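Side-chain contacts in tryptophan--tRNA ligase (PDB 3TZL), which catalyses the ATP-dependent attachment of tryptophan to its cognate transfer RNA, working as a homodimeric class I aminoacyl-tRNA synthetase: residues 281-284 and 285-289; 149-152 and 153-156; 300-303 and 304-308; 258-262 and 263-267. All coordinates share one frame; numbering follows the deposited sequence.

Contact 1. Residues 281-284 and 285-289; sequences REKY and NELLE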
loop_
_atom_site.group_PDB
_atom_site.type_symbol
_atom_site.label_atom_id
_atom_site.label_comp_id
_atom_site.label_asym_id
_atom_site.label_seq_id
_atom_site.Cartn_x
_atom_site.Cartn_y
_atom_site.Cartn_z
ATOM N N ARG B 281 27.457 24.082 1.664
ATOM C CA ARG B 281 27.345 23.889 3.111
ATOM C C ARG B 281 26.522 24.991 3.778
ATOM O O ARG B 281 25.694 24.713 4.645
ATOM C CB ARG B 281 28.728 23.865 3.753
ATOM C CG ARG B 281 29.570 22.687 3.386
ATOM C CD ARG B 281 30.907 22.771 4.104
ATOM N NE ARG B 281 31.645 21.525 4.000
ATOM C CZ ARG B 281 32.928 21.395 4.313
ATOM N NH1 ARG B 281 33.524 20.213 4.196
ATOM N NH2 ARG B 281 33.612 22.452 4.740
ATOM N N GLU B 282 26.751 26.241 3.380
ATOM C CA GLU B 282 25.999 27.358 3.943
ATOM C C GLU B 282 24.528 27.264 3.586
ATOM O O GLU B 282 23.654 27.540 4.412
ATOM C CB GLU B 282 26.550 28.700 3.448
ATOM C CG GLU B 282 27.936 29.025 3.941
ATOM C CD GLU B 282 28.537 30.257 3.247
ATOM O OE1 GLU B 282 27.823 30.922 2.453
ATOM O OE2 GLU B 282 29.729 30.553 3.499
ATOM N N LYS B 283 24.255 26.881 2.342
ATOM C CA LYS B 283 22.881 26.704 1.892
ATOM C C LYS B 283 22.204 25.521 2.622
ATOM O O LYS B 283 21.029 25.601 3.042
ATOM C CB LYS B 283 22.858 26.493 0.384
ATOM C CG LYS B 283 21.472 26.294 -0.187
ATOM C CD LYS B 283 21.547 26.262 -1.702
ATOM C CE LYS B 283 20.241 25.814 -2.334
ATOM N NZ LYS B 283 20.387 25.795 -3.821
ATOM N N TYR B 284 22.956 24.433 2.768
ATOM C CA TYR B 284 22.498 23.247 3.473
ATOM C C TYR B 284 22.060 23.582 4.898
ATOM O O TYR B 284 20.919 23.308 5.292
ATOM C CB TYR B 284 23.624 22.220 3.471
ATOM C CG TYR B 284 23.370 20.938 4.242
ATOM C CD1 TYR B 284 22.608 19.902 3.702
ATOM C CD2 TYR B 284 23.963 20.732 5.479
ATOM C CE1 TYR B 284 22.415 18.699 4.407
ATOM C CE2 TYR B 284 23.776 19.551 6.189
ATOM C CZ TYR B 284 23.010 18.542 5.648
ATOM O OH TYR B 284 22.848 17.391 6.377
ATOM N N ASN B 285 22.966 24.193 5.651
ATOM C CA ASN B 285 22.685 24.625 7.013
ATOM C C ASN B 285 21.518 25.592 7.135
ATOM O O ASN B 285 20.708 25.467 8.054
ATOM C CB ASN B 285 23.944 25.221 7.643
ATOM C CG ASN B 285 25.006 24.168 7.890
ATOM O OD1 ASN B 285 24.723 23.112 8.467
ATOM N ND2 ASN B 285 26.226 24.430 7.431
ATOM N N GLU B 286 21.434 26.551 6.217
ATOM C CA GLU B 286 20.300 27.474 6.166
ATOM C C GLU B 286 18.960 26.741 5.996
ATOM O O GLU B 286 17.989 27.044 6.680
ATOM C CB GLU B 286 20.501 28.519 5.056
ATOM C CG GLU B 286 19.294 29.423 4.762
ATOM C CD GLU B 286 18.444 28.944 3.570
ATOM O OE1 GLU B 286 19.024 28.483 2.555
ATOM O OE2 GLU B 286 17.191 29.031 3.645
ATOM N N LEU B 287 18.912 25.772 5.090
ATOM C CA LEU B 287 17.683 25.030 4.840
ATOM C C LEU B 287 17.255 24.186 6.045
ATOM O O LEU B 287 16.077 23.884 6.211
ATOM C CB LEU B 287 17.838 24.140 3.602
ATOM C CG LEU B 287 17.929 24.838 2.240
ATOM C CD1 LEU B 287 18.474 23.873 1.185
ATOM C CD2 LEU B 287 16.579 25.411 1.790
ATOM N N LEU B 288 18.212 23.810 6.887
ATOM C CA LEU B 288 17.899 23.024 8.071
ATOM C C LEU B 288 17.548 23.897 9.270
ATOM O O LEU B 288 16.776 23.485 10.133
ATOM C CB LEU B 288 19.053 22.082 8.423
ATOM C CG LEU B 288 19.302 20.981 7.398
ATOM C CD1 LEU B 288 20.491 20.122 7.828
ATOM C CD2 LEU B 288 18.045 20.142 7.233
ATOM N N GLU B 289 18.110 25.101 9.316
ATOM C CA GLU B 289 17.872 26.025 10.422
ATOM C C GLU B 289 16.562 26.781 10.252
ATOM O O GLU B 289 15.903 27.121 11.234
ATOM C CB GLU B 289 19.037 27.002 10.564
ATOM C CG GLU B 289 20.332 26.351 11.048
ATOM C CD GLU B 289 21.539 27.268 10.895
ATOM O OE1 GLU B 289 21.343 28.452 10.532
ATOM O OE2 GLU B 289 22.681 26.805 11.129
#
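Asn285 N donates to Arg281 O at 3.0 Å with an almost straight N-H...O angle of 176°, and Glu286 N and Leu287 N repeat the i to i+4 pattern onto Glu282 O and Lys283 O. These bonds define the alpha-helical run 281-289, the last part of helix 278-289. The fourth, from Leu288 N to Tyr284 O, is longer at 3.2 Å and less straight.

Tyr284 and Leu288 form the main side-chain pair, one turn apart. A chi1 of 176° sets Tyr284 CG anti to the backbone N, which swings the ring to the side from which Leu288 CD1 can cover one face. That methyl stands 4.0 Å from the ring centroid and 25° off the normal, a CH-pi contact displaced toward CE2 and CZ. The tyrosine also packs on Lys62, Ala65 and Ser69 of helix 53-70, and its ring stacks with Phe204. Lys283 and Leu287 run side by side, CG to CD1 4.1 Å.

Glu282 makes a salt bridge with Lys278, one turn back in the same helix; Arg281 (Asn274), Glu286 (His293) and Lys283 (Leu68 O) bond outside it. Backbone bonding plus apolar and CH-pi packing thus hold the run together, while three polar tips tie it outward.

Contact 2. Residues 149-152 and 153-156; sequences QIQH and VEIA. With TRP (tryptophan), chain J.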
loop_
_atom_site.group_PDB
_atom_site.type_symbol
_atom_site.label_atom_id
_atom_site.label_comp_id
_atom_site.label_asym_id
_atom_site.label_seq_id
_atom_site.Cartn_x
_atom_site.Cartn_y
_atom_site.Cartn_z
ATOM N N GLN B 149 19.496 -2.374 -9.317
ATOM C CA GLN B 149 18.102 -2.037 -9.452
ATOM C C GLN B 149 17.527 -2.427 -10.785
ATOM O O GLN B 149 16.392 -2.166 -11.050
ATOM C CB GLN B 149 17.909 -0.532 -9.252
ATOM C CG GLN B 149 18.312 0.013 -7.904
ATOM C CD GLN B 149 17.581 -0.639 -6.761
ATOM O OE1 GLN B 149 16.377 -0.492 -6.601
ATOM N NE2 GLN B 149 18.302 -1.352 -5.959
ATOM N N ILE B 150 18.317 -3.044 -11.634
ATOM C CA ILE B 150 17.823 -3.338 -12.979
ATOM C C ILE B 150 16.606 -4.247 -12.948
ATOM O O ILE B 150 15.626 -4.028 -13.656
ATOM C CB ILE B 150 18.875 -4.025 -13.863
ATOM C CG1 ILE B 150 20.154 -3.201 -13.920
ATOM C CG2 ILE B 150 18.325 -4.233 -15.271
ATOM C CD1 ILE B 150 19.937 -1.818 -14.409
ATOM N N GLN B 151 16.678 -5.282 -12.126
ATOM C CA GLN B 151 15.584 -6.230 -12.028
ATOM C C GLN B 151 14.300 -5.535 -11.581
ATOM O O GLN B 151 13.217 -5.833 -12.068
ATOM C CB GLN B 151 15.959 -7.362 -11.077
ATOM C CG GLN B 151 15.015 -8.546 -11.134
ATOM C CD GLN B 151 15.311 -9.551 -10.045
ATOM O OE1 GLN B 151 15.808 -9.194 -8.978
ATOM N NE2 GLN B 151 15.013 -10.811 -10.309
ATOM N N HIS B 152 14.420 -4.585 -10.666
ATOM C CA HIS B 152 13.242 -3.849 -10.220
ATOM C C HIS B 152 12.524 -3.121 -11.363
ATOM O O HIS B 152 11.297 -3.120 -11.424
ATOM C CB HIS B 152 13.612 -2.884 -9.101
ATOM C CG HIS B 152 14.018 -3.575 -7.842
ATOM N ND1 HIS B 152 14.878 -3.013 -6.928
ATOM C CD2 HIS B 152 13.682 -4.788 -7.348
ATOM C CE1 HIS B 152 15.054 -3.850 -5.922
ATOM N NE2 HIS B 152 14.335 -4.932 -6.150
ATOM N N VAL B 153 13.289 -2.511 -12.261
ATOM C CA VAL B 153 12.705 -1.803 -13.394
ATOM C C VAL B 153 12.020 -2.783 -14.351
ATOM O O VAL B 153 10.942 -2.492 -14.873
ATOM C CB VAL B 153 13.763 -0.997 -14.135
ATOM C CG1 VAL B 153 13.138 -0.243 -15.305
ATOM C CG2 VAL B 153 14.457 -0.036 -13.162
ATOM N N GLU B 154 12.643 -3.945 -14.558
ATOM C CA GLU B 154 12.044 -5.025 -15.333
ATOM C C GLU B 154 10.725 -5.493 -14.731
ATOM O O GLU B 154 9.745 -5.754 -15.447
ATOM C CB GLU B 154 13.016 -6.202 -15.441
ATOM C CG GLU B 154 14.265 -5.905 -16.257
ATOM C CD GLU B 154 15.234 -7.071 -16.279
ATOM O OE1 GLU B 154 15.028 -8.033 -15.512
ATOM O OE2 GLU B 154 16.206 -7.023 -17.064
ATOM N N ILE B 155 10.692 -5.604 -13.408
ATOM C CA ILE B 155 9.446 -5.932 -12.730
ATOM C C ILE B 155 8.383 -4.867 -13.025
ATOM O O ILE B 155 7.232 -5.193 -13.333
ATOM C CB ILE B 155 9.661 -6.061 -11.223
ATOM C CG1 ILE B 155 10.285 -7.416 -10.901
ATOM C CG2 ILE B 155 8.358 -5.888 -10.475
ATOM C CD1 ILE B 155 10.973 -7.456 -9.552
ATOM N N ALA B 156 8.777 -3.595 -12.960
ATOM C CA ALA B 156 7.826 -2.520 -13.199
ATOM C C ALA B 156 7.329 -2.624 -14.641
ATOM O O ALA B 156 6.151 -2.417 -14.940
ATOM C CB ALA B 156 8.459 -1.187 -12.941
HETATM N N TRP J . 15.079 1.502 -4.844
HETATM C CA TRP J . 15.897 2.692 -5.101
HETATM C C TRP J . 17.219 2.619 -4.347
HETATM O O TRP J . 18.137 3.411 -4.587
HETATM C CB TRP J . 15.137 3.977 -4.724
HETATM C CG TRP J . 13.860 4.126 -5.495
HETATM C CD1 TRP J . 12.581 4.018 -5.020
HETATM C CD2 TRP J . 13.755 4.364 -6.898
HETATM N NE1 TRP J . 11.679 4.194 -6.051
HETATM C CE2 TRP J . 12.377 4.399 -7.216
HETATM C CE3 TRP J . 14.693 4.551 -7.922
HETATM C CZ2 TRP J . 11.919 4.629 -8.514
HETATM C CZ3 TRP J . 14.235 4.772 -9.215
HETATM C CH2 TRP J . 12.861 4.815 -9.496
HETATM O OXT TRP J . 17.380 1.754 -3.484
#
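Gln149, just before helix 150-167, and His152 in its first turn bring the connecting helix of a beta-alpha-beta unit, between parallel strands 142-144 and 175-177, to the tryptophan pocket of this class I synthetase.

The polar side-chain interactions centre on Gln149 OE1. It accepts from the amino N of the bound tryptophan at 3.0 Å, and the substrate also bonds Asp134 OD2. A bend at chi2 folds the glutamine chain and points its amide at the ligand. His152 is held through NE2 by Ser109 OG and bonds Gln149 through ND1, consistent with a second-shell residue positioning the glutamine.

Backbone bonds hold the first turns together. Glu154 N reaches Ile150 O at 3.1 Å, and Ile155 N reaches Gln151 O at 2.9 Å; the opening bond, Val153 N to Gln149 O, is weak at 3.3 Å.

Van der Waals contacts are lighter. Ile150 CG2 lies 3.9 Å from Glu154 OE2, and Ile155 CD1 approaches the edge of the His152 ring near its plane. Ile150 and Val153 pack on Ala176 of the second strand.

His152 ND1 donates to Gln149 OE1 at 3.0 Å and 161°, with the oxygen only 1° out of the imidazole plane but the nitrogen 57° out of the amide carbonyl plane.

Contact 3. Residues 300-303 and 304-308; sequences FGAT and KARKI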
loop_
_atom_site.group_PDB
_atom_site.type_symbol
_atom_site.label_atom_id
_atom_site.label_comp_id
_atom_site.label_asym_id
_atom_site.label_seq_id
_atom_site.Cartn_x
_atom_site.Cartn_y
_atom_site.Cartn_z
ATOM N N PHE B 300 6.276 23.073 -3.410
ATOM C CA PHE B 300 6.235 23.406 -4.824
ATOM C C PHE B 300 6.494 22.204 -5.726
ATOM O O PHE B 300 5.761 21.989 -6.700
ATOM C CB PHE B 300 7.242 24.517 -5.123
ATOM C CG PHE B 300 7.438 24.790 -6.578
ATOM C CD1 PHE B 300 6.356 24.969 -7.417
ATOM C CD2 PHE B 300 8.713 24.914 -7.101
ATOM C CE1 PHE B 300 6.544 25.246 -8.771
ATOM C CE2 PHE B 300 8.908 25.192 -8.446
ATOM C CZ PHE B 300 7.817 25.363 -9.286
ATOM N N GLY B 301 7.542 21.439 -5.417
ATOM C CA GLY B 301 7.857 20.241 -6.178
ATOM C C GLY B 301 6.676 19.286 -6.156
ATOM O O GLY B 301 6.272 18.746 -7.194
ATOM N N ALA B 302 6.102 19.109 -4.970
ATOM C CA ALA B 302 4.981 18.191 -4.808
ATOM C C ALA B 302 3.776 18.589 -5.660
ATOM O O ALA B 302 3.104 17.719 -6.188
ATOM C CB ALA B 302 4.600 18.041 -3.344
ATOM N N THR B 303 3.529 19.889 -5.841
ATOM C CA THR B 303 2.376 20.313 -6.639
ATOM C C THR B 303 2.546 19.971 -8.110
ATOM O O THR B 303 1.569 19.686 -8.807
ATOM C CB THR B 303 2.054 21.834 -6.529
ATOM O OG1 THR B 303 3.031 22.600 -7.251
ATOM C CG2 THR B 303 1.985 22.280 -5.076
ATOM N N LYS B 304 3.782 20.014 -8.588
ATOM C CA LYS B 304 4.046 19.705 -9.987
ATOM C C LYS B 304 3.901 18.201 -10.227
ATOM O O LYS B 304 3.325 17.772 -11.227
ATOM C CB LYS B 304 5.434 20.206 -10.397
ATOM C CG LYS B 304 5.529 21.740 -10.457
ATOM C CD LYS B 304 6.771 22.211 -11.219
ATOM C CE LYS B 304 8.061 22.013 -10.399
ATOM N NZ LYS B 304 9.240 22.459 -11.207
ATOM N N ALA B 305 4.409 17.403 -9.293
ATOM C CA ALA B 305 4.326 15.957 -9.425
ATOM C C ALA B 305 2.885 15.495 -9.206
ATOM O O ALA B 305 2.399 14.638 -9.935
ATOM C CB ALA B 305 5.263 15.272 -8.448
ATOM N N ARG B 306 2.212 16.074 -8.208
ATOM C CA ARG B 306 0.829 15.707 -7.866
ATOM C C ARG B 306 -0.152 15.956 -9.021
ATOM O O ARG B 306 -1.093 15.200 -9.212
ATOM C CB ARG B 306 0.378 16.439 -6.591
ATOM C CG ARG B 306 -1.080 16.287 -6.201
ATOM C CD ARG B 306 -1.415 17.098 -4.932
ATOM N NE ARG B 306 -0.524 16.771 -3.813
ATOM C CZ ARG B 306 0.314 17.641 -3.251
ATOM N NH1 ARG B 306 1.104 17.270 -2.248
ATOM N NH2 ARG B 306 0.366 18.883 -3.699
ATOM N N LYS B 307 0.074 17.003 -9.798
ATOM C CA LYS B 307 -0.827 17.295 -10.910
ATOM C C LYS B 307 -0.748 16.165 -11.911
ATOM O O LYS B 307 -1.747 15.752 -12.475
ATOM C CB LYS B 307 -0.454 18.601 -11.597
ATOM C CG LYS B 307 -1.290 18.932 -12.843
ATOM C CD LYS B 307 -0.789 20.235 -13.432
ATOM C CE LYS B 307 -1.481 20.613 -14.737
ATOM N NZ LYS B 307 -2.866 21.096 -14.522
ATOM N N ILE B 308 0.459 15.662 -12.113
ATOM C CA ILE B 308 0.684 14.579 -13.050
ATOM C C ILE B 308 0.097 13.293 -12.495
ATOM O O ILE B 308 -0.573 12.549 -13.220
ATOM C CB ILE B 308 2.177 14.431 -13.343
ATOM C CG1 ILE B 308 2.621 15.597 -14.229
ATOM C CG2 ILE B 308 2.467 13.110 -14.043
ATOM C CD1 ILE B 308 4.118 15.737 -14.348
#
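Phe300 and Lys304, one helical turn apart, make the close-packed part of this contact. Phe300 has CG anti to the backbone N (chi1 171°), and the lysine chain turns at chi3 (-74°), which lays its outer methylenes across the ring. Lys304 CE stands over one face, 4.0 Å from the centroid and 28° off the normal, a CH-pi contact with its closest approach of 3.5 Å to Phe300 CZ. Lys304 CD also comes within 3.8 Å of Phe300 CZ, so it is the aliphatic part of the chain that covers the ring. The ammonium continues beyond the ring to the carbonyl oxygens of Pro74 and Ser77, two bonds that anchor the chain's tip.

Thr303 and Arg306, toward the solvent side, meet more loosely. Thr303 OG1 donates back to Phe300 O at 2.9 Å, a helical side-chain-to-backbone bond, leaving CG2 to face Arg306 NH2 at 4.0 Å. The guanidinium lies with one face over Ala302 O, and its NH1 touches Ala302 CB at 3.7 Å while bonding Asp84 O. Exposed Lys307 adds little more than its CB, near Thr303 O.

Backbone bonding is similarly uneven: Lys304 N makes only weak bonds to Phe300 O and Gly301 O, whereas Arg306 N holds Ala302 O at 2.8 Å.

Within helix 291-320, the buried side of this turn rests on strand 78-81, an outer strand of the three-stranded parallel sheet: Lys304 and Ala305 pack on Val78, and Ala305 also meets Trp80, while Phe138 from a loop covers Ala305 and Ile308.

Contact 4. Residues 258-262 and 263-267; sequences GGEGY and GHFKI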
loop_
_atom_site.group_PDB
_atom_site.type_symbol
_atom_site.label_atom_id
_atom_site.label_comp_id
_atom_site.label_asym_id
_atom_site.label_seq_id
_atom_site.Cartn_x
_atom_site.Cartn_y
_atom_site.Cartn_z
ATOM N N GLY B 258 59.535 19.763 -5.432
ATOM C CA GLY B 258 59.999 19.456 -4.093
ATOM C C GLY B 258 59.963 20.714 -3.244
ATOM O O GLY B 258 59.506 21.756 -3.702
ATOM N N GLY B 259 60.438 20.629 -2.006
ATOM C CA GLY B 259 60.424 21.782 -1.119
ATOM C C GLY B 259 59.126 21.923 -0.331
ATOM O O GLY B 259 59.073 22.682 0.635
ATOM N N GLU B 260 58.084 21.206 -0.751
ATOM C CA GLU B 260 56.828 21.122 0.008
ATOM C C GLU B 260 56.487 19.680 0.386
ATOM O O GLU B 260 56.497 18.786 -0.461
ATOM C CB GLU B 260 55.667 21.735 -0.773
ATOM C CG GLU B 260 55.815 23.226 -1.037
ATOM C CD GLU B 260 54.584 23.826 -1.705
ATOM O OE1 GLU B 260 54.714 24.377 -2.822
ATOM O OE2 GLU B 260 53.489 23.749 -1.104
ATOM N N GLY B 261 56.171 19.464 1.661
ATOM C CA GLY B 261 55.890 18.130 2.161
ATOM C C GLY B 261 54.429 17.768 2.035
ATOM O O GLY B 261 53.603 18.618 1.719
ATOM N N TYR B 262 54.112 16.501 2.291
ATOM C CA TYR B 262 52.740 16.008 2.181
ATOM C C TYR B 262 51.809 16.639 3.221
ATOM O O TYR B 262 50.606 16.765 2.992
ATOM C CB TYR B 262 52.705 14.485 2.336
ATOM C CG TYR B 262 53.290 13.709 1.177
ATOM C CD1 TYR B 262 52.657 13.696 -0.057
ATOM C CD2 TYR B 262 54.464 12.957 1.328
ATOM C CE1 TYR B 262 53.165 12.975 -1.113
ATOM C CE2 TYR B 262 54.982 12.226 0.272
ATOM C CZ TYR B 262 54.321 12.242 -0.950
ATOM O OH TYR B 262 54.809 11.532 -2.022
ATOM N N GLY B 263 52.371 17.005 4.372
ATOM C CA GLY B 263 51.630 17.687 5.410
ATOM C C GLY B 263 51.094 18.986 4.855
ATOM O O GLY B 263 49.921 19.310 5.034
ATOM N N HIS B 264 51.941 19.711 4.136
ATOM C CA HIS B 264 51.491 20.943 3.529
ATOM C C HIS B 264 50.484 20.724 2.393
ATOM O O HIS B 264 49.534 21.486 2.256
ATOM C CB HIS B 264 52.659 21.787 3.043
ATOM C CG HIS B 264 52.243 23.146 2.597
ATOM N ND1 HIS B 264 51.936 23.434 1.286
ATOM C CD2 HIS B 264 52.034 24.287 3.295
ATOM C CE1 HIS B 264 51.584 24.704 1.190
ATOM N NE2 HIS B 264 51.637 25.245 2.395
ATOM N N PHE B 265 50.676 19.689 1.584
ATOM C CA PHE B 265 49.689 19.378 0.542
ATOM C C PHE B 265 48.316 19.023 1.134
ATOM O O PHE B 265 47.279 19.372 0.570
ATOM C CB PHE B 265 50.196 18.268 -0.390
ATOM C CG PHE B 265 51.342 18.700 -1.265
ATOM C CD1 PHE B 265 51.305 19.929 -1.915
ATOM C CD2 PHE B 265 52.463 17.898 -1.417
ATOM C CE1 PHE B 265 52.363 20.347 -2.720
ATOM C CE2 PHE B 265 53.527 18.305 -2.219
ATOM C CZ PHE B 265 53.479 19.528 -2.871
ATOM N N LYS B 266 48.313 18.346 2.277
ATOM C CA LYS B 266 47.057 18.036 2.954
ATOM C C LYS B 266 46.393 19.324 3.422
ATOM O O LYS B 266 45.175 19.483 3.294
ATOM C CB LYS B 266 47.291 17.101 4.136
ATOM C CG LYS B 266 47.519 15.672 3.740
ATOM C CD LYS B 266 48.047 14.841 4.900
ATOM C CE LYS B 266 47.680 13.360 4.717
ATOM N NZ LYS B 266 48.357 12.469 5.716
ATOM N N ILE B 267 47.197 20.237 3.965
ATOM C CA ILE B 267 46.709 21.551 4.378
ATOM C C ILE B 267 46.047 22.257 3.194
ATOM O O ILE B 267 44.943 22.811 3.309
ATOM C CB ILE B 267 47.851 22.426 4.935
ATOM C CG1 ILE B 267 48.234 21.962 6.347
ATOM C CG2 ILE B 267 47.438 23.892 4.949
ATOM C CD1 ILE B 267 49.364 22.738 6.965
#
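Glu260 and Phe265 touch where a glycine-rich loop leads into helix 262-276, with Gly261 at the N-cap position. Phe265 N donates to Gly261 O at 3.1 Å and Lys266 N to Tyr262 O at 2.9 Å, the first i to i+4 bonds of the helix. Gly258 and Gly259 before them both have positive phi, which favours glycine.

Phe265 repays tracing outward. CB lies 3.7 Å from Tyr262 O. Because chi1 is -69°, CG is anti to the carbonyl carbon and the ring heads back over the loop, against the direction of the chain. CG and then CD2 pass Gly261 O, CD2 at 3.4 Å; CE2 follows to Glu260 O at 3.5 Å. At the tip, CZ meets Glu260 CB at 3.7 Å, and CE1 lies 3.9 Å from Glu260 OE2. From CG to CE2 the side chain thus follows the carbonyl oxygens of Gly261 and Glu260.

Glu260 OE2 also comes 2.9 Å from His264 ND1, the carboxylate and imidazole planes turned 71° apart, and makes a salt bridge with Arg254.

Arg254 belongs to helix 245-257, which covers the ring: Phe265 stacks with Tyr255 and packs on Leu251. Tyr262 and Lys266 instead meet Ile235 of helix 234-239.

How the contacts relate
Along the chain the order is contact 2, contact 4, contact 1, contact 3. Contact 2 belongs to the beta-alpha-beta unit of the catalytic fold and directly touches bound tryptophan. The other three fall on the successive helices 262-276, 278-289 and 291-320, which run from the periphery at contact 4 to the parallel sheet at contact 3; between them, the Tyr284 side chain of contact 1 lies about 10 Å from that of Pro12 in the predicted ATP site. Contacts 3 and 4 are the most distant pair, with centres 51 Å apart; contacts 1 and 3 are the closest by centres, at 24 Å. No two contacts touch: the nearest atoms of contacts 1 and 4 are about 11 Å apart.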